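Uncharacterized protein (Jannaschia sp. CCS1, PDB 2PYQ) is of unknown function and folds as a compact all-helical single chain of the DUF2853 family. Local coordinates at residues K94-A97 / V98-M102; E30-T33 / K34-P38; E55-T58 / I59-N62; D6-I9 / A10-D14. All coordinates share one frame; numbering follows the deposited sequence. Where two conformers were deposited one is given.

Interaction 1 (K94-A97 / V98-M102)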
ATOM      1  N   LYS A  94       7.163   5.439  -2.890  1.00 28.59           N
ATOM      2  CA  LYS A  94       6.189   4.362  -2.835  1.00 25.48           C
ATOM      3  C   LYS A  94       5.326   4.559  -1.558  1.00 23.28           C
ATOM      4  O   LYS A  94       5.753   4.209  -0.464  1.00 23.61           O
ATOM      5  CB  LYS A  94       6.877   2.991  -2.823  1.00 21.26           C
ATOM      6  CG  LYS A  94       7.598   2.693  -4.126  1.00 23.54           C
ATOM      7  CD  LYS A  94       8.060   1.258  -4.128  1.00 24.39           C
ATOM      8  CE  LYS A  94       8.801   0.925  -5.382  1.00 29.15           C
ATOM      9  NZ  LYS A  94      10.130   1.569  -5.443  1.00 32.85           N
ATOM     10  N   TYR A  95       4.126   5.091  -1.721  1.00 20.85           N
ATOM     11  CA  TYR A  95       3.261   5.353  -0.589  1.00 24.01           C
ATOM     12  C   TYR A  95       2.785   4.043   0.046  1.00 21.90           C
ATOM     13  O   TYR A  95       2.393   3.107  -0.661  1.00 19.78           O
ATOM     14  CB  TYR A  95       2.086   6.250  -0.973  1.00 26.51           C
ATOM     15  CG  TYR A  95       2.535   7.639  -1.365  1.00 28.17           C
ATOM     16  CD1 TYR A  95       3.009   8.518  -0.403  1.00 30.92           C
ATOM     17  CD2 TYR A  95       2.467   8.066  -2.689  1.00 29.28           C
ATOM     18  CE1 TYR A  95       3.448   9.803  -0.748  1.00 33.74           C
ATOM     19  CE2 TYR A  95       2.904   9.349  -3.057  1.00 32.53           C
ATOM     20  CZ  TYR A  95       3.390  10.206  -2.082  1.00 36.23           C
ATOM     21  OH  TYR A  95       3.808  11.488  -2.440  1.00 40.97           O
ATOM     22  N   ARG A  96       2.889   3.980   1.378  1.00 22.36           N
ATOM     23  CA  ARG A  96       2.579   2.804   2.065  1.00 23.91           C
ATOM     24  C   ARG A  96       1.026   2.432   1.878  1.00 20.67           C
ATOM     25  O   ARG A  96       0.720   1.258   1.679  1.00 19.98           O
ATOM     26  CB  ARG A  96       2.848   3.007   3.542  1.00 26.61           C
ATOM     27  CG  ARG A  96       2.496   1.812   4.421  1.00 30.99           C
ATOM     28  CD  ARG A  96       2.847   2.069   5.888  1.00 34.14           C
ATOM     29  NE  ARG A  96       4.303   1.931   6.136  1.00 36.29           N
ATOM     30  CZ  ARG A  96       5.216   2.914   6.051  1.00 39.22           C
ATOM     31  NH1 ARG A  96       4.899   4.191   5.764  1.00 39.17           N
ATOM     32  NH2 ARG A  96       6.497   2.608   6.293  1.00 40.11           N
ATOM     33  N   ALA A  97       0.138   3.433   1.826  1.00 20.91           N
ATOM     34  CA  ALA A  97      -1.289   3.186   1.536  1.00 22.12           C
ATOM     35  C   ALA A  97      -1.472   2.511   0.173  1.00 20.17           C
ATOM     36  O   ALA A  97      -2.290   1.601   0.054  1.00 19.46           O
ATOM     37  CB  ALA A  97      -2.120   4.508   1.615  1.00 21.59           C
ATOM     38  N   VAL A  98      -0.690   2.936  -0.827  1.00 18.74           N
ATOM     39  CA  VAL A  98      -0.765   2.352  -2.164  1.00 18.34           C
ATOM     40  C   VAL A  98      -0.267   0.907  -2.131  1.00 17.94           C
ATOM     41  O   VAL A  98      -0.896   0.021  -2.713  1.00 18.07           O
ATOM     42  CB  VAL A  98       0.005   3.185  -3.194  1.00 18.70           C
ATOM     43  CG1 VAL A  98       0.017   2.481  -4.547  1.00 18.44           C
ATOM     44  CG2 VAL A  98      -0.606   4.601  -3.291  1.00 19.20           C
ATOM     45  N   VAL A  99       0.821   0.667  -1.423  1.00 19.46           N
ATOM     46  CA  VAL A  99       1.361  -0.708  -1.270  1.00 18.50           C
ATOM     47  C   VAL A  99       0.359  -1.614  -0.559  1.00 17.83           C
ATOM     48  O   VAL A  99       0.098  -2.735  -1.001  1.00 17.42           O
ATOM     49  CB  VAL A  99       2.718  -0.697  -0.540  1.00 18.48           C
ATOM     50  CG1 VAL A  99       3.207  -2.140  -0.222  1.00 18.42           C
ATOM     51  CG2 VAL A  99       3.738   0.066  -1.383  1.00 18.90           C
ATOM     52  N   TYR A 100      -0.217  -1.122   0.530  1.00 18.74           N
ATOM     53  CA  TYR A 100      -1.232  -1.882   1.303  1.00 17.88           C
ATOM     54  C   TYR A 100      -2.468  -2.160   0.456  1.00 18.39           C
ATOM     55  O   TYR A 100      -2.988  -3.263   0.491  1.00 18.90           O
ATOM     56  CB  TYR A 100      -1.561  -1.182   2.630  1.00 18.43           C
ATOM     57  CG  TYR A 100      -0.473  -1.327   3.704  1.00 25.41           C
ATOM     58  CD1 TYR A 100       0.850  -1.713   3.400  1.00 27.14           C
ATOM     59  CD2 TYR A 100      -0.761  -0.988   5.040  1.00 28.02           C
ATOM     60  CE1 TYR A 100       1.832  -1.831   4.370  1.00 30.80           C
ATOM     61  CE2 TYR A 100       0.251  -1.074   6.047  1.00 29.89           C
ATOM     62  CZ  TYR A 100       1.533  -1.516   5.690  1.00 32.87           C
ATOM     63  OH  TYR A 100       2.543  -1.622   6.653  1.00 36.94           O
ATOM     64  N   TYR A 101      -2.924  -1.183  -0.310  1.00 17.52           N
ATOM     65  CA  TYR A 101      -4.058  -1.346  -1.206  1.00 17.37           C
ATOM     66  C   TYR A 101      -3.755  -2.465  -2.204  1.00 19.32           C
ATOM     67  O   TYR A 101      -4.559  -3.362  -2.403  1.00 17.97           O
ATOM     68  CB  TYR A 101      -4.344  -0.037  -1.955  1.00 17.58           C
ATOM     69  CG  TYR A 101      -5.396  -0.147  -3.041  1.00 17.59           C
ATOM     70  CD1 TYR A 101      -5.058  -0.597  -4.338  1.00 17.62           C
ATOM     71  CD2 TYR A 101      -6.716   0.181  -2.794  1.00 17.95           C
ATOM     72  CE1 TYR A 101      -6.004  -0.714  -5.342  1.00 18.10           C
ATOM     73  CE2 TYR A 101      -7.684   0.084  -3.796  1.00 19.04           C
ATOM     74  CZ  TYR A 101      -7.325  -0.376  -5.066  1.00 21.10           C
ATOM     75  OH  TYR A 101      -8.299  -0.486  -6.032  1.00 24.45           O
HETATM   76  N   MSE A 102      -2.578  -2.386  -2.831  1.00 18.18           N
HETATM   77  CA  MSE A 102      -2.190  -3.398  -3.851  0.50 16.99           C
HETATM   78  C   MSE A 102      -2.086  -4.797  -3.243  1.00 16.59           C
HETATM   79  O   MSE A 102      -2.526  -5.748  -3.875  1.00 16.48           O
HETATM   80  CB  MSE A 102      -0.908  -3.000  -4.594  0.50 16.85           C
HETATM   81  CG  MSE A 102      -1.142  -1.937  -5.649  0.50 17.28           C
HETATM   82 SE   MSE A 102       0.433  -1.777  -6.807  0.38 23.71          SE
HETATM   83  CE  MSE A 102       1.051  -0.877  -5.705  0.50 18.22           C
TER
HETATM   84  O   HOH W   1       5.340  -0.511   6.304  1.00 37.76           O
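R96 lies alongside Y100, one turn further on, the two side chains running the same way. From CB the arginine sets off with CG pointing away from the backbone N across the CA–CB bond (chi1 178°), which brings that methylene over one face of the tyrosine ring. CG sits 3.8 Å from the ring centroid of Y100 and 17° off the ring normal, a clear CH-pi contact. CD follows on toward the phenol end, 3.8 Å from Y100 OH. The chain then bends at chi3, and the guanidinium stands nearly perpendicular to the ring, with Y100 OH near its plane, at the edge. NE gives its hydrogen to a water at 2.7 Å, and the same water lies 3.0 Å from Y100 OH, so a water joins the two polar ends. Further out, NH2 makes a long, weak ion pair with E55.

All this happens in the first turn of helix 96-106, the central helix of this all-helical chain, with Y95 at the N-cap position. Y95 O takes the N-H of V99 at 3.0 Å, and R96 O takes that of Y100 at 2.8 Å. Round the helix from the arginine, Y95 CB packs on V98 CG2 at 3.9 Å, next to Y12 of helix 4-18. The Y100 ring is also stacked with F63, while Y101 sends its hydroxyl to the backbone N of D25.

Interaction 2 (E30-T33 / K34-P38)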
ATOM      1  N   GLU A  30     -10.000   4.474   0.412  1.00 21.01           N
ATOM      2  CA  GLU A  30     -10.320   5.270   1.620  1.00 21.81           C
ATOM      3  C   GLU A  30     -10.206   4.442   2.929  1.00 23.45           C
ATOM      4  O   GLU A  30      -9.639   4.933   3.914  1.00 25.88           O
ATOM      5  CB  GLU A  30     -11.710   5.932   1.499  1.00 24.06           C
ATOM      6  CG  GLU A  30     -12.183   6.689   2.735  1.00 29.43           C
ATOM      7  CD  GLU A  30     -11.223   7.787   3.155  1.00 40.55           C
ATOM      8  OE1 GLU A  30     -11.065   8.694   2.337  1.00 48.07           O
ATOM      9  OE2 GLU A  30     -10.642   7.756   4.281  1.00 42.99           O
ATOM     10  N   LYS A  31     -10.690   3.200   2.903  1.00 21.60           N
ATOM     11  CA  LYS A  31     -10.622   2.290   4.065  1.00 21.75           C
ATOM     12  C   LYS A  31      -9.167   1.968   4.412  1.00 21.17           C
ATOM     13  O   LYS A  31      -8.799   1.929   5.589  1.00 22.25           O
ATOM     14  CB  LYS A  31     -11.422   1.014   3.774  1.00 21.66           C
ATOM     15  CG  LYS A  31     -12.899   1.278   3.559  1.00 22.49           C
ATOM     16  CD  LYS A  31     -13.662   0.088   3.040  1.00 22.47           C
ATOM     17  CE  LYS A  31     -15.045   0.498   2.538  1.00 29.07           C
ATOM     18  NZ  LYS A  31     -15.786  -0.625   1.924  1.00 33.45           N
ATOM     19  N   VAL A  32      -8.354   1.699   3.382  1.00 20.35           N
ATOM     20  CA  VAL A  32      -6.911   1.428   3.570  1.00 20.92           C
ATOM     21  C   VAL A  32      -6.195   2.655   4.161  1.00 21.76           C
ATOM     22  O   VAL A  32      -5.359   2.534   5.050  1.00 23.62           O
ATOM     23  CB  VAL A  32      -6.221   0.981   2.229  1.00 21.44           C
ATOM     24  CG1 VAL A  32      -4.716   0.855   2.414  1.00 20.73           C
ATOM     25  CG2 VAL A  32      -6.805  -0.326   1.775  1.00 18.78           C
ATOM     26  N   THR A  33      -6.552   3.830   3.657  1.00 21.40           N
ATOM     27  CA  THR A  33      -5.964   5.083   4.113  1.00 23.18           C
ATOM     28  C   THR A  33      -6.296   5.348   5.577  1.00 25.03           C
ATOM     29  O   THR A  33      -5.413   5.745   6.343  1.00 28.93           O
ATOM     30  CB  THR A  33      -6.383   6.239   3.197  1.00 23.43           C
ATOM     31  OG1 THR A  33      -5.902   5.955   1.866  1.00 22.90           O
ATOM     32  CG2 THR A  33      -5.801   7.565   3.684  1.00 24.10           C
ATOM     33  N   LYS A  34      -7.551   5.104   5.969  1.00 24.46           N
ATOM     34  CA  LYS A  34      -7.945   5.229   7.379  1.00 23.45           C
ATOM     35  C   LYS A  34      -7.052   4.359   8.263  1.00 25.48           C
ATOM     36  O   LYS A  34      -6.537   4.845   9.295  1.00 29.93           O
ATOM     37  CB  LYS A  34      -9.417   4.877   7.602  1.00 23.99           C
ATOM     38  CG  LYS A  34     -10.385   5.946   7.171  1.00 27.82           C
ATOM     39  CD  LYS A  34     -11.747   5.731   7.823  1.00 30.27           C
ATOM     40  CE  LYS A  34     -12.742   6.866   7.547  1.00 32.67           C
ATOM     41  NZ  LYS A  34     -13.153   6.911   6.082  1.00 33.94           N
ATOM     42  N   GLY A  35      -6.825   3.122   7.850  1.00 24.23           N
ATOM     43  CA  GLY A  35      -5.990   2.188   8.596  1.00 29.77           C
ATOM     44  C   GLY A  35      -4.544   2.561   8.735  1.00 34.32           C
ATOM     45  O   GLY A  35      -3.913   2.197   9.731  1.00 35.92           O
ATOM     46  N   CYS A  36      -4.015   3.296   7.749  1.00 35.35           N
ATOM     47  CA  CYS A  36      -2.616   3.792   7.795  1.00 36.63           C
ATOM     48  C   CYS A  36      -2.417   4.907   8.809  1.00 40.14           C
ATOM     49  O   CYS A  36      -1.312   5.000   9.356  1.00 43.89           O
ATOM     50  CB  CYS A  36      -2.145   4.228   6.408  1.00 34.18           C
ATOM     51  SG  CYS A  36      -1.988   2.816   5.322  1.00 42.56           S
ATOM     52  N   GLY A  37      -3.455   5.721   9.071  1.00 42.06           N
ATOM     53  CA  GLY A  37      -3.441   6.762  10.116  1.00 48.11           C
ATOM     54  C   GLY A  37      -4.028   8.092   9.682  1.00 57.70           C
ATOM     55  O   GLY A  37      -4.666   8.177   8.597  1.00 60.30           O
ATOM     56  N   PRO A  38      -3.862   9.165  10.503  1.00 62.33           N
ATOM     57  CA  PRO A  38      -4.292  10.522  10.049  1.00 64.18           C
ATOM     58  C   PRO A  38      -3.365  11.008   8.935  1.00 66.96           C
ATOM     59  O   PRO A  38      -2.234  10.452   8.779  1.00 69.62           O
ATOM     60  CB  PRO A  38      -4.164  11.390  11.311  1.00 61.54           C
ATOM     61  CG  PRO A  38      -3.173  10.672  12.189  1.00 61.36           C
ATOM     62  CD  PRO A  38      -3.318   9.188  11.883  1.00 61.66           C
TER
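E30 and K34 are joined by a salt bridge one turn apart, with OE2 of E30 3.2 Å from NZ of K34. The ammonium reaches OE2 from above the carboxylate plane, 44° out of it. Two bends close the pair: the glutamate folds at chi2 (58°) and the lysine turns at chi4 (68°). The folded lysine lies across the glutamate, its CG 3.4 Å from E30 OE2 and its NZ 3.5 Å from E30 CG.

Under the charges, K34 N donates to E30 O at 2.9 Å, so backbone and side chains tie the same two residues. This is the last turn of helix 26-36, where the bonds are longer beyond that first one and the last is weak. C36 N still reaches V32 O at 3.1 Å, with a weak second bond to T33 O. G37 N makes weak bonds, to T33 O and to K34 O, and its positive phi takes the chain out of the helix. One step further out, the other carboxylate oxygen of E30, OE1, lies against I9 of helix 4-18, and T33 OG1 is hydrogen-bonded to L29 O.

With E30 cut back to an alanine, the K34 ammonium would probably lose its mate and the lysine be set free to swing away from the helix. A partly exposed carboxylate and an exposed ammonium this close would probably partly neutralise each other, a modest surface tie laid over the backbone bond.

Interaction 3 (E55-T58 / I59-N62)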
ATOM      1  N   GLU A  55      12.075  -3.827   6.296  1.00 27.94           N
ATOM      2  CA  GLU A  55      10.832  -3.125   6.090  1.00 30.80           C
ATOM      3  C   GLU A  55       9.803  -4.031   5.390  1.00 26.99           C
ATOM      4  O   GLU A  55       8.657  -4.075   5.759  1.00 26.08           O
ATOM      5  CB  GLU A  55      11.135  -1.849   5.355  1.00 37.21           C
ATOM      6  CG  GLU A  55      10.130  -1.331   4.523  1.00 45.44           C
ATOM      7  CD  GLU A  55       9.634  -0.044   5.011  1.00 55.03           C
ATOM      8  OE1 GLU A  55       8.932  -0.078   6.046  1.00 58.90           O
ATOM      9  OE2 GLU A  55       9.948   1.016   4.381  1.00 57.25           O
ATOM     10  N   LEU A  56      10.279  -4.806   4.432  1.00 26.02           N
ATOM     11  CA  LEU A  56       9.442  -5.800   3.765  1.00 24.62           C
ATOM     12  C   LEU A  56       9.068  -6.931   4.712  1.00 24.54           C
ATOM     13  O   LEU A  56       7.930  -7.407   4.656  1.00 25.95           O
ATOM     14  CB  LEU A  56      10.095  -6.343   2.501  1.00 24.84           C
ATOM     15  CG  LEU A  56      10.468  -5.294   1.456  1.00 24.94           C
ATOM     16  CD1 LEU A  56      10.984  -6.035   0.230  1.00 26.21           C
ATOM     17  CD2 LEU A  56       9.342  -4.326   1.083  1.00 23.73           C
ATOM     18  N   GLU A  57       9.986  -7.365   5.580  1.00 24.10           N
ATOM     19  CA  GLU A  57       9.668  -8.390   6.607  1.00 26.19           C
ATOM     20  C   GLU A  57       8.595  -7.884   7.593  1.00 26.46           C
ATOM     21  O   GLU A  57       7.785  -8.681   8.086  1.00 25.76           O
ATOM     22  CB  GLU A  57      10.913  -8.860   7.396  1.00 27.88           C
ATOM     23  CG  GLU A  57      12.012  -9.571   6.595  1.00 32.09           C
ATOM     24  CD  GLU A  57      11.561 -10.822   5.893  1.00 38.68           C
ATOM     25  OE1 GLU A  57      10.536 -11.442   6.296  1.00 40.38           O
ATOM     26  OE2 GLU A  57      12.269 -11.223   4.914  1.00 39.85           O
ATOM     27  N   THR A  58       8.614  -6.580   7.870  1.00 27.30           N
ATOM     28  CA  THR A  58       7.652  -5.932   8.760  1.00 26.78           C
ATOM     29  C   THR A  58       6.276  -5.861   8.116  1.00 24.80           C
ATOM     30  O   THR A  58       5.268  -6.066   8.796  1.00 25.66           O
ATOM     31  CB  THR A  58       8.140  -4.531   9.201  1.00 28.38           C
ATOM     32  OG1 THR A  58       9.325  -4.702  10.029  1.00 30.34           O
ATOM     33  CG2 THR A  58       7.063  -3.789  10.012  1.00 27.51           C
ATOM     34  N   ILE A  59       6.226  -5.569   6.811  1.00 23.91           N
ATOM     35  CA  ILE A  59       4.936  -5.570   6.070  1.00 21.88           C
ATOM     36  C   ILE A  59       4.387  -6.986   6.088  1.00 21.50           C
ATOM     37  O   ILE A  59       3.210  -7.173   6.336  1.00 22.54           O
ATOM     38  CB  ILE A  59       5.087  -5.052   4.634  1.00 22.85           C
ATOM     39  CG1 ILE A  59       5.464  -3.556   4.638  1.00 24.17           C
ATOM     40  CG2 ILE A  59       3.792  -5.241   3.820  1.00 19.89           C
ATOM     41  CD1 ILE A  59       5.905  -3.041   3.316  1.00 23.93           C
ATOM     42  N   LYS A  60       5.239  -7.985   5.891  1.00 21.42           N
ATOM     43  CA  LYS A  60       4.811  -9.376   5.927  1.00 21.40           C
ATOM     44  C   LYS A  60       4.239  -9.764   7.288  1.00 25.39           C
ATOM     45  O   LYS A  60       3.125 -10.329   7.370  1.00 25.66           O
ATOM     46  CB  LYS A  60       5.961 -10.319   5.543  1.00 21.87           C
ATOM     47  CG  LYS A  60       5.602 -11.787   5.584  1.00 22.01           C
ATOM     48  CD  LYS A  60       6.763 -12.652   5.166  1.00 23.86           C
ATOM     49  CE  LYS A  60       6.571 -14.089   5.618  1.00 23.68           C
ATOM     50  NZ  LYS A  60       7.707 -14.976   5.253  1.00 24.99           N
ATOM     51  N   LYS A  61       4.972  -9.464   8.354  1.00 25.89           N
ATOM     52  CA  LYS A  61       4.539  -9.881   9.703  1.00 26.58           C
ATOM     53  C   LYS A  61       3.389  -9.031  10.234  1.00 26.66           C
ATOM     54  O   LYS A  61       2.405  -9.577  10.713  1.00 30.27           O
ATOM     55  CB  LYS A  61       5.732  -9.955  10.711  1.00 26.11           C
ATOM     56  CG  LYS A  61       6.282  -8.654  11.174  1.00 26.47           C
ATOM     57  CD  LYS A  61       7.523  -8.825  12.036  1.00 30.17           C
ATOM     58  CE  LYS A  61       8.015  -7.464  12.568  1.00 30.74           C
ATOM     59  NZ  LYS A  61       9.333  -7.588  13.251  1.00 32.11           N
ATOM     60  N   ASN A  62       3.498  -7.723  10.122  1.00 28.81           N
ATOM     61  CA  ASN A  62       2.503  -6.813  10.732  1.00 32.54           C
ATOM     62  C   ASN A  62       1.282  -6.547   9.883  1.00 32.41           C
ATOM     63  O   ASN A  62       0.204  -6.432  10.450  1.00 36.79           O
ATOM     64  CB  ASN A  62       3.124  -5.477  11.181  1.00 33.81           C
ATOM     65  CG  ASN A  62       4.101  -5.643  12.327  1.00 36.93           C
ATOM     66  OD1 ASN A  62       4.091  -6.653  13.037  1.00 36.99           O
ATOM     67  ND2 ASN A  62       4.939  -4.637  12.523  1.00 39.33           N
TER
HETATM   68  O   HOH W   2      10.647  -7.086  10.804  1.00 67.62           O
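T58 meets both N62 and K61 of the following turn. Two of the van der Waals contacts set carbon against a polar atom: the methyl CG2 of T58 lies 3.4 Å from ND2 of N62, and the methylene CG1 of I59 rests 3.4 Å from E55 O. The apolar pair, L56 CD2 and I59 CD1, meets more loosely at 4.3 Å.

The side-chain polar link runs through water. One molecule lies 2.8 Å from T58 OG1 and accepts from K61 NZ. K61 gets there by an unusual route, its CG wedged between backbone N and carbonyl carbon (chi1 73°), after which the extended chain runs back across T58. OG1 of T58 is also hydrogen-bonded to A54 O within the helix.

Charges play a smaller part between the two turns. E57 and K60 run side by side, but the lysine has its salt bridge with D72.

Backbone bonds carry the rest, from I59 N to E55 O through to N62 N on T58 O at 2.8 Å, with a wider pi-type turn within 59-62. The arrangement is that of an amphipathic helix: I59 packs on Y100 and L103 of helix 96-106, while K61 and N62 face solvent.

Interaction 4 (D6-I9 / A10-D14)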
ATOM      1  N   ASP A   6      -7.086  14.906   1.613  1.00 28.40           N
ATOM      2  CA  ASP A   6      -7.542  14.801   0.170  1.00 29.87           C
ATOM      3  C   ASP A   6      -6.510  14.812  -0.804  1.00 28.33           C
ATOM      4  O   ASP A   6      -6.585  14.050  -1.800  1.00 28.09           O
ATOM      5  CB  ASP A   6      -8.651  15.839  -0.093  1.00 34.22           C
ATOM      6  CG  ASP A   6      -9.909  15.558   0.770  1.00 40.55           C
ATOM      7  OD1 ASP A   6     -10.118  14.404   1.239  1.00 38.03           O
ATOM      8  OD2 ASP A   6     -10.714  16.519   0.986  1.00 46.36           O
ATOM      9  N   ASP A   7      -5.475  15.647  -0.597  1.00 27.00           N
ATOM     10  CA  ASP A   7      -4.318  15.672  -1.540  1.00 26.41           C
ATOM     11  C   ASP A   7      -3.638  14.299  -1.591  1.00 25.22           C
ATOM     12  O   ASP A   7      -3.271  13.828  -2.685  1.00 24.79           O
ATOM     13  CB  ASP A   7      -3.271  16.724  -1.170  1.00 29.73           C
ATOM     14  CG  ASP A   7      -3.756  18.171  -1.380  1.00 40.78           C
ATOM     15  OD1 ASP A   7      -4.757  18.425  -2.116  1.00 44.28           O
ATOM     16  OD2 ASP A   7      -3.098  19.093  -0.801  1.00 44.94           O
ATOM     17  N   LEU A   8      -3.483  13.666  -0.434  1.00 24.82           N
ATOM     18  CA  LEU A   8      -2.866  12.334  -0.331  1.00 23.83           C
ATOM     19  C   LEU A   8      -3.686  11.263  -1.038  1.00 22.99           C
ATOM     20  O   LEU A   8      -3.137  10.551  -1.830  1.00 22.42           O
ATOM     21  CB  LEU A   8      -2.617  11.917   1.121  1.00 23.79           C
ATOM     22  CG  LEU A   8      -1.374  12.509   1.751  1.00 31.07           C
ATOM     23  CD1 LEU A   8      -1.351  12.216   3.236  1.00 31.47           C
ATOM     24  CD2 LEU A   8      -0.128  11.944   1.054  1.00 33.72           C
ATOM     25  N   ILE A   9      -4.981  11.158  -0.742  1.00 23.06           N
ATOM     26  CA  ILE A   9      -5.836  10.172  -1.392  1.00 22.46           C
ATOM     27  C   ILE A   9      -5.849  10.390  -2.929  1.00 22.51           C
ATOM     28  O   ILE A   9      -5.777   9.427  -3.669  1.00 21.88           O
ATOM     29  CB  ILE A   9      -7.271  10.141  -0.830  1.00 29.66           C
ATOM     30  CG1 ILE A   9      -7.249   9.589   0.597  1.00 29.47           C
ATOM     31  CG2 ILE A   9      -8.178   9.212  -1.670  1.00 29.59           C
ATOM     32  CD1 ILE A   9      -8.508   9.771   1.331  1.00 30.25           C
ATOM     33  N   ALA A  10      -5.913  11.649  -3.370  1.00 23.39           N
ATOM     34  CA  ALA A  10      -5.839  12.001  -4.808  1.00 23.71           C
ATOM     35  C   ALA A  10      -4.532  11.523  -5.415  1.00 23.26           C
ATOM     36  O   ALA A  10      -4.520  10.967  -6.524  1.00 23.03           O
ATOM     37  CB  ALA A  10      -6.010  13.497  -5.009  1.00 24.91           C
ATOM     38  N   GLN A  11      -3.422  11.723  -4.696  1.00 23.27           N
ATOM     39  CA  GLN A  11      -2.118  11.244  -5.144  1.00 22.99           C
ATOM     40  C   GLN A  11      -2.077   9.712  -5.212  1.00 21.95           C
ATOM     41  O   GLN A  11      -1.571   9.144  -6.181  1.00 21.75           O
ATOM     42  CB  GLN A  11      -0.984  11.746  -4.247  1.00 23.37           C
ATOM     43  CG  GLN A  11       0.418  11.414  -4.793  1.00 30.92           C
ATOM     44  CD  GLN A  11       0.659  11.993  -6.173  1.00 36.63           C
ATOM     45  OE1 GLN A  11       0.432  13.200  -6.401  1.00 42.51           O
ATOM     46  NE2 GLN A  11       1.088  11.158  -7.123  1.00 35.55           N
ATOM     47  N   TYR A  12      -2.610   9.052  -4.176  1.00 21.43           N
ATOM     48  CA  TYR A  12      -2.654   7.574  -4.181  1.00 20.55           C
ATOM     49  C   TYR A  12      -3.436   7.040  -5.395  1.00 20.34           C
ATOM     50  O   TYR A  12      -3.012   6.090  -6.026  1.00 20.19           O
ATOM     51  CB  TYR A  12      -3.316   7.017  -2.916  1.00 20.24           C
ATOM     52  CG  TYR A  12      -2.685   7.418  -1.603  1.00 20.54           C
ATOM     53  CD1 TYR A  12      -1.339   7.815  -1.507  1.00 20.84           C
ATOM     54  CD2 TYR A  12      -3.428   7.327  -0.415  1.00 20.66           C
ATOM     55  CE1 TYR A  12      -0.775   8.165  -0.276  1.00 21.27           C
ATOM     56  CE2 TYR A  12      -2.874   7.656   0.795  1.00 21.94           C
ATOM     57  CZ  TYR A  12      -1.553   8.064   0.866  1.00 24.88           C
ATOM     58  OH  TYR A  12      -0.996   8.383   2.063  1.00 27.57           O
ATOM     59  N   ALA A  13      -4.602   7.647  -5.662  1.00 20.78           N
ATOM     60  CA  ALA A  13      -5.447   7.278  -6.794  1.00 20.84           C
ATOM     61  C   ALA A  13      -4.703   7.479  -8.132  1.00 21.99           C
ATOM     62  O   ALA A  13      -4.750   6.616  -9.021  1.00 22.48           O
ATOM     63  CB  ALA A  13      -6.743   8.055  -6.802  1.00 21.53           C
ATOM     64  N   ASP A  14      -3.988   8.606  -8.250  1.00 21.80           N
ATOM     65  CA  ASP A  14      -3.210   8.917  -9.440  1.00 23.81           C
ATOM     66  C   ASP A  14      -2.084   7.891  -9.641  1.00 22.87           C
ATOM     67  O   ASP A  14      -1.903   7.391 -10.760  1.00 23.68           O
ATOM     68  CB  ASP A  14      -2.697  10.369  -9.365  1.00 29.70           C
ATOM     69  CG  ASP A  14      -2.291  10.930 -10.738  1.00 37.82           C
ATOM     70  OD1 ASP A  14      -1.323  10.422 -11.334  1.00 40.29           O
ATOM     71  OD2 ASP A  14      -2.954  11.897 -11.228  1.00 40.23           O
TER
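L8 O meets Y12 twice, as acceptor of its N-H and by close packing against its ring face. The hydrogen bond from Y12 N is short and fairly straight, 2.8 Å with an N-H...O angle of 163°. The same oxygen lies under the aromatic ring, 3.1 Å from its plane and offset toward the rim, with Y12 CG at 3.2 Å. The ring gets this position because CG is anti to the carbonyl carbon, beside the backbone N (chi1 -58°), which folds the tyrosine back over the preceding turn. The backbone N of I9 lies over the ring as well, further off at 4.1 Å from the plane.

Beyond the carbonyl, the side chains of L8 and Y12 slant across one another: L8 CB is 4.0 Å from Y12 CZ, and CD2 of the leucine comes within 3.8 Å of Y12 OH. The hydroxyl end of the ring is therefore lined by leucine carbons.

The setting is the middle of helix 4-18, an amphipathic helix whose buried face carries L8, I9 and Y12. There Y12 meets A97 and V98 of helix 96-106 and T33 of helix 26-36, and its ring meets that of Y95 with planes at about 55°. Were Y12 replaced by a leucine, a gap would probably open where these three helices converge, and the L8 side chain would lose its aromatic neighbour.

On the outer face, A10 CB packs against D6 O at 3.3 Å. Q11, one residue on, bends at chi2 and donates its amide NE2 to D15 OD1.

In the fold
Interaction 1, whose centre lies about 1 Å from that of the chain, touches the other three. Its closest neighbour is interaction 4 on helix 4-18: A97 CB is 3.3 Å from Y12 CE2, and Y95 CB is 3.5 Å from Y12 CE1. Interaction 2 packs beside it, with V32 CG1 3.8 Å from Y100 CB, and meets interaction 4 as well, T33 OG1 being 3.6 Å from Y12 CD2. Interaction 3 reaches interaction 1 through I59 CG2 and Y100 CE1, 4.0 Å apart, and through the long, weak ion pair of E55 with R96. Interactions 3 and 4 lie on opposite sides of the chain's centre, their own centres about 24 Å apart. With the function unknown, these contacts are best read as helix packing.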